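Local coordinates for conserved domain protein (PDB 2I7R), which is of unknown function but belongs to the glyoxalase/bleomycin resistance/dioxygenase superfamily, whose paired beta-alpha-beta-beta-beta modules often bind metals or small ligands, at residues Asn77-His90 / Leu102-Phe114. Sequence-based numbering, arbitrary orientation.
Sequences NYKRLNELGIKVLH and LLVQGPAGLVLDF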
loop_
_atom_site.group_PDB
_atom_site.type_symbol
_atom_site.label_atom_id
_atom_site.label_comp_id
_atom_site.label_asym_id
_atom_site.label_seq_id
_atom_site.Cartn_x
_atom_site.Cartn_y
_atom_site.Cartn_z
ATOM N N ASN A 77 -0.753 -19.777 -9.030
ATOM C CA ASN A 77 0.295 -18.815 -8.688
ATOM C C ASN A 77 1.393 -19.461 -7.874
ATOM O O ASN A 77 2.578 -19.229 -8.116
ATOM C CB ASN A 77 -0.276 -17.600 -7.946
ATOM C CG ASN A 77 -0.912 -16.603 -8.889
ATOM O OD1 ASN A 77 -0.219 -15.826 -9.538
ATOM N ND2 ASN A 77 -2.233 -16.654 -8.999
ATOM N N TYR A 78 0.991 -20.303 -6.930
ATOM C CA TYR A 78 1.929 -21.071 -6.124
ATOM C C TYR A 78 2.922 -21.862 -6.942
ATOM O O TYR A 78 4.123 -21.727 -6.747
ATOM C CB TYR A 78 1.187 -22.009 -5.178
ATOM C CG TYR A 78 2.061 -22.716 -4.188
ATOM C CD1 TYR A 78 3.032 -22.021 -3.480
ATOM C CD2 TYR A 78 1.905 -24.088 -3.943
ATOM C CE1 TYR A 78 3.816 -22.640 -2.546
ATOM C CE2 TYR A 78 2.698 -24.737 -2.999
ATOM C CZ TYR A 78 3.659 -23.993 -2.307
ATOM O OH TYR A 78 4.455 -24.580 -1.347
ATOM N N LYS A 79 2.404 -22.678 -7.851
ATOM C CA LYS A 79 3.222 -23.502 -8.726
ATOM C C LYS A 79 4.187 -22.628 -9.538
ATOM O O LYS A 79 5.374 -22.938 -9.648
ATOM C CB LYS A 79 2.339 -24.331 -9.676
ATOM C CG LYS A 79 3.131 -25.347 -10.535
ATOM C CD LYS A 79 2.423 -25.666 -11.854
ATOM C CE LYS A 79 1.348 -26.733 -11.653
ATOM N NZ LYS A 79 1.311 -27.639 -12.865
ATOM N N ARG A 80 3.656 -21.548 -10.096
ATOM C CA ARG A 80 4.425 -20.621 -10.901
ATOM C C ARG A 80 5.602 -20.090 -10.088
ATOM O O ARG A 80 6.775 -20.138 -10.540
ATOM C CB ARG A 80 3.521 -19.479 -11.402
ATOM C CG ARG A 80 4.196 -18.463 -12.297
ATOM C CD ARG A 80 3.233 -17.373 -12.746
ATOM N NE ARG A 80 2.599 -16.644 -11.643
ATOM C CZ ARG A 80 3.189 -15.709 -10.885
ATOM N NH1 ARG A 80 4.476 -15.377 -11.073
ATOM N NH2 ARG A 80 2.486 -15.121 -9.897
ATOM N N LEU A 81 5.298 -19.623 -8.885
ATOM C CA LEU A 81 6.296 -19.026 -8.014
ATOM C C LEU A 81 7.349 -20.013 -7.523
ATOM O O LEU A 81 8.513 -19.637 -7.374
ATOM C CB LEU A 81 5.650 -18.263 -6.847
ATOM C CG LEU A 81 4.754 -17.093 -7.258
ATOM C CD1 LEU A 81 3.753 -16.671 -6.118
ATOM C CD2 LEU A 81 5.575 -15.896 -7.825
ATOM N N ASN A 82 6.942 -21.254 -7.250
ATOM C CA ASN A 82 7.861 -22.317 -6.795
ATOM C C ASN A 82 8.855 -22.645 -7.890
ATOM O O ASN A 82 10.041 -22.815 -7.614
ATOM C CB ASN A 82 7.121 -23.614 -6.420
ATOM C CG ASN A 82 6.679 -23.650 -4.976
ATOM O OD1 ASN A 82 6.919 -22.717 -4.190
ATOM N ND2 ASN A 82 6.017 -24.740 -4.607
ATOM N N GLU A 83 8.359 -22.759 -9.124
ATOM C CA GLU A 83 9.230 -23.005 -10.280
ATOM C C GLU A 83 10.218 -21.864 -10.453
ATOM O O GLU A 83 11.316 -22.105 -10.898
ATOM C CB GLU A 83 8.457 -23.142 -11.588
ATOM C CG GLU A 83 7.442 -24.247 -11.676
ATOM C CD GLU A 83 6.644 -24.159 -12.991
ATOM O OE1 GLU A 83 7.299 -24.007 -14.058
ATOM O OE2 GLU A 83 5.380 -24.231 -12.968
ATOM N N LEU A 84 9.832 -20.634 -10.103
ATOM C CA LEU A 84 10.725 -19.471 -10.192
ATOM C C LEU A 84 11.780 -19.401 -9.092
ATOM O O LEU A 84 12.760 -18.693 -9.239
ATOM C CB LEU A 84 9.931 -18.154 -10.178
ATOM C CG LEU A 84 9.288 -17.716 -11.487
ATOM C CD1 LEU A 84 8.417 -16.491 -11.220
ATOM C CD2 LEU A 84 10.372 -17.423 -12.561
ATOM N N GLY A 85 11.574 -20.104 -7.983
ATOM C CA GLY A 85 12.515 -20.016 -6.883
ATOM C C GLY A 85 12.264 -18.855 -5.938
ATOM O O GLY A 85 13.144 -18.467 -5.151
ATOM N N ILE A 86 11.063 -18.294 -5.994
ATOM C CA ILE A 86 10.666 -17.244 -5.041
ATOM C C ILE A 86 10.435 -17.757 -3.610
ATOM O O ILE A 86 9.860 -18.824 -3.433
ATOM C CB ILE A 86 9.407 -16.540 -5.531
ATOM C CG1 ILE A 86 9.650 -15.977 -6.955
ATOM C CG2 ILE A 86 8.977 -15.480 -4.539
ATOM C CD1 ILE A 86 10.893 -15.044 -7.047
ATOM N N LYS A 87 10.882 -17.010 -2.601
ATOM C CA LYS A 87 10.675 -17.405 -1.212
ATOM C C LYS A 87 9.191 -17.367 -0.864
ATOM O O LYS A 87 8.570 -16.297 -0.875
ATOM C CB LYS A 87 11.483 -16.541 -0.233
ATOM C CG LYS A 87 11.326 -16.928 1.258
ATOM C CD LYS A 87 11.725 -18.388 1.495
ATOM C CE LYS A 87 11.644 -18.880 2.963
ATOM N NZ LYS A 87 11.450 -20.403 2.980
ATOM N N VAL A 88 8.646 -18.543 -0.559
ATOM C CA VAL A 88 7.282 -18.664 -0.100
ATOM C C VAL A 88 7.304 -18.643 1.414
ATOM O O VAL A 88 7.928 -19.497 2.044
ATOM C CB VAL A 88 6.583 -19.934 -0.641
ATOM C CG1 VAL A 88 5.211 -20.101 0.009
ATOM C CG2 VAL A 88 6.437 -19.853 -2.173
ATOM N N LEU A 89 6.629 -17.650 1.985
ATOM C CA LEU A 89 6.591 -17.455 3.426
ATOM C C LEU A 89 5.505 -18.288 4.126
ATOM O O LEU A 89 5.678 -18.647 5.281
ATOM C CB LEU A 89 6.428 -15.960 3.768
ATOM C CG LEU A 89 7.572 -15.032 3.339
ATOM C CD1 LEU A 89 7.238 -13.591 3.633
ATOM C CD2 LEU A 89 8.906 -15.428 4.015
ATOM N N HIS A 90 4.387 -18.550 3.438
ATOM C CA HIS A 90 3.291 -19.369 3.972
ATOM C C HIS A 90 2.610 -19.929 2.729
ATOM O O HIS A 90 2.145 -19.150 1.904
ATOM C CB HIS A 90 2.320 -18.494 4.821
ATOM C CG HIS A 90 1.713 -19.200 5.993
ATOM N ND1 HIS A 90 0.346 -19.347 6.147
ATOM C CD2 HIS A 90 2.276 -19.793 7.077
ATOM C CE1 HIS A 90 0.093 -20.008 7.271
ATOM N NE2 HIS A 90 1.245 -20.291 7.854
ATOM N N LEU A 102 -1.613 -17.176 0.047
ATOM C CA LEU A 102 -0.248 -17.573 -0.259
ATOM C C LEU A 102 0.579 -16.307 -0.030
ATOM O O LEU A 102 0.374 -15.288 -0.702
ATOM C CB LEU A 102 -0.139 -17.996 -1.727
ATOM C CG LEU A 102 1.244 -18.185 -2.356
ATOM C CD1 LEU A 102 1.985 -19.336 -1.647
ATOM C CD2 LEU A 102 1.116 -18.428 -3.875
ATOM N N LEU A 103 1.496 -16.392 0.918
ATOM C CA LEU A 103 2.361 -15.281 1.283
ATOM C C LEU A 103 3.755 -15.464 0.729
ATOM O O LEU A 103 4.379 -16.501 0.967
ATOM C CB LEU A 103 2.416 -15.162 2.799
ATOM C CG LEU A 103 1.275 -14.187 3.045
ATOM C CD1 LEU A 103 0.186 -14.797 3.888
ATOM C CD2 LEU A 103 1.786 -12.814 3.544
ATOM N N VAL A 104 4.232 -14.470 -0.021
ATOM C CA VAL A 104 5.543 -14.595 -0.674
ATOM C C VAL A 104 6.456 -13.412 -0.352
ATOM O O VAL A 104 5.981 -12.312 -0.122
ATOM C CB VAL A 104 5.426 -14.834 -2.223
ATOM C CG1 VAL A 104 4.249 -15.740 -2.515
ATOM C CG2 VAL A 104 5.258 -13.556 -2.968
ATOM N N GLN A 105 7.761 -13.664 -0.300
ATOM C CA GLN A 105 8.710 -12.613 -0.012
ATOM C C GLN A 105 8.899 -11.860 -1.300
ATOM O O GLN A 105 9.296 -12.461 -2.304
ATOM C CB GLN A 105 10.053 -13.188 0.461
ATOM C CG GLN A 105 11.070 -12.124 0.916
ATOM C CD GLN A 105 10.509 -11.240 2.037
ATOM O OE1 GLN A 105 10.255 -11.693 3.166
ATOM N NE2 GLN A 105 10.292 -9.978 1.718
ATOM N N GLY A 106 8.587 -10.568 -1.307
ATOM C CA GLY A 106 8.873 -9.758 -2.512
ATOM C C GLY A 106 10.223 -9.075 -2.354
ATOM O O GLY A 106 10.868 -9.230 -1.292
ATOM N N PRO A 107 10.683 -8.321 -3.394
ATOM C CA PRO A 107 11.999 -7.642 -3.264
ATOM C C PRO A 107 11.943 -6.485 -2.289
ATOM O O PRO A 107 10.846 -5.982 -2.017
ATOM C CB PRO A 107 12.262 -7.128 -4.680
ATOM C CG PRO A 107 10.887 -6.867 -5.237
ATOM C CD PRO A 107 10.058 -8.041 -4.703
ATOM N N ALA A 108 13.097 -6.062 -1.750
ATOM C CA ALA A 108 13.174 -4.818 -0.954
ATOM C C ALA A 108 12.352 -4.816 0.317
ATOM O O ALA A 108 11.866 -3.755 0.753
ATOM C CB ALA A 108 12.818 -3.583 -1.803
ATOM N N GLY A 109 12.207 -5.987 0.941
ATOM C CA GLY A 109 11.429 -6.073 2.177
ATOM C C GLY A 109 9.927 -6.260 1.935
ATOM O O GLY A 109 9.191 -6.488 2.902
ATOM N N LEU A 110 9.453 -6.172 0.679
ATOM C CA LEU A 110 7.985 -6.262 0.430
ATOM C C LEU A 110 7.542 -7.688 0.631
ATOM O O LEU A 110 8.314 -8.595 0.339
ATOM C CB LEU A 110 7.579 -5.853 -0.980
ATOM C CG LEU A 110 7.948 -4.414 -1.344
ATOM C CD1 LEU A 110 7.997 -4.242 -2.820
ATOM C CD2 LEU A 110 7.007 -3.485 -0.663
ATOM N N VAL A 111 6.311 -7.846 1.111
ATOM C CA VAL A 111 5.639 -9.133 1.285
ATOM C C VAL A 111 4.308 -9.069 0.514
ATOM O O VAL A 111 3.548 -8.093 0.600
ATOM C CB VAL A 111 5.351 -9.450 2.804
ATOM C CG1 VAL A 111 4.496 -10.740 2.962
ATOM C CG2 VAL A 111 6.683 -9.494 3.684
ATOM N N LEU A 112 4.039 -10.106 -0.251
ATOM C CA LEU A 112 2.850 -10.109 -1.100
ATOM C C LEU A 112 1.977 -11.276 -0.682
ATOM O O LEU A 112 2.493 -12.346 -0.325
ATOM C CB LEU A 112 3.205 -10.182 -2.596
ATOM C CG LEU A 112 3.782 -8.860 -3.171
ATOM C CD1 LEU A 112 5.248 -8.716 -2.826
ATOM C CD2 LEU A 112 3.594 -8.759 -4.705
ATOM N N ASP A 113 0.667 -11.052 -0.719
ATOM C CA ASP A 113 -0.304 -12.132 -0.516
ATOM C C ASP A 113 -1.148 -12.267 -1.768
ATOM O O ASP A 113 -1.791 -11.313 -2.189
ATOM C CB ASP A 113 -1.183 -11.824 0.704
ATOM C CG ASP A 113 -2.296 -12.842 0.920
ATOM O OD1 ASP A 113 -2.112 -14.019 0.577
ATOM O OD2 ASP A 113 -3.353 -12.458 1.440
ATOM N N PHE A 114 -1.092 -13.440 -2.394
ATOM C CA PHE A 114 -2.035 -13.801 -3.447
ATOM C C PHE A 114 -3.177 -14.608 -2.792
ATOM O O PHE A 114 -2.942 -15.689 -2.256
ATOM C CB PHE A 114 -1.326 -14.600 -4.545
ATOM C CG PHE A 114 -0.191 -13.847 -5.208
ATOM C CD1 PHE A 114 -0.424 -13.073 -6.337
ATOM C CD2 PHE A 114 1.100 -13.902 -4.690
ATOM C CE1 PHE A 114 0.627 -12.383 -6.966
ATOM C CE2 PHE A 114 2.167 -13.215 -5.307
ATOM C CZ PHE A 114 1.934 -12.450 -6.437
#
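Leu102 lies against Tyr78 at about a right angle, its CD1 3.4 Å from Tyr78 CD1, while its other methyl reaches Leu81 in the next turn. This is the helix-to-sheet layer of a beta-alpha-beta-beta-beta module, as in the glyoxalase fold: the axes of helix 77-84 and strand 102-105 run at 25° to each other and approach to 10.2 Å. A chi1 of 168° swings the Leu102 branch point opposite its own N, which brings CD2 beside Tyr78 N and CA and lets CD1 also meet Val88 CG1. Leu81 CD1 is a shared point, 3.8 Å from Val104 CG1 and 3.9 Å from Phe114 CE2, so it touches both strands. Beside the Phe114 ring, Arg80 NH2 gives Asn77 OD1 an almost straight bond on a lone pair, in the guanidinium plane, and also bonds Ile26 O of helix 16-27, tying the two helices together. A Schellman motif at Gly85 ends the helix, and Ile86 CG2 then packs on Val104 before the chain joins the sheet as one of its edge strands within this chain. There Gln105 N meets Lys87 O at 2.8 Å. Beyond the Val88-Val104 pair the register slips by one residue in a classic beta bulge. On the other face from Val88, with Leu103, Leu89 places its CD1 4.0 Å from Val111 CG1, and Val56 of the second subunit packs on all three. At the bulge, Leu103 O accepts two N-H groups from the same face of its carbonyl plane, Leu89 N at 2.7 Å and His90 N at 3.2 Å.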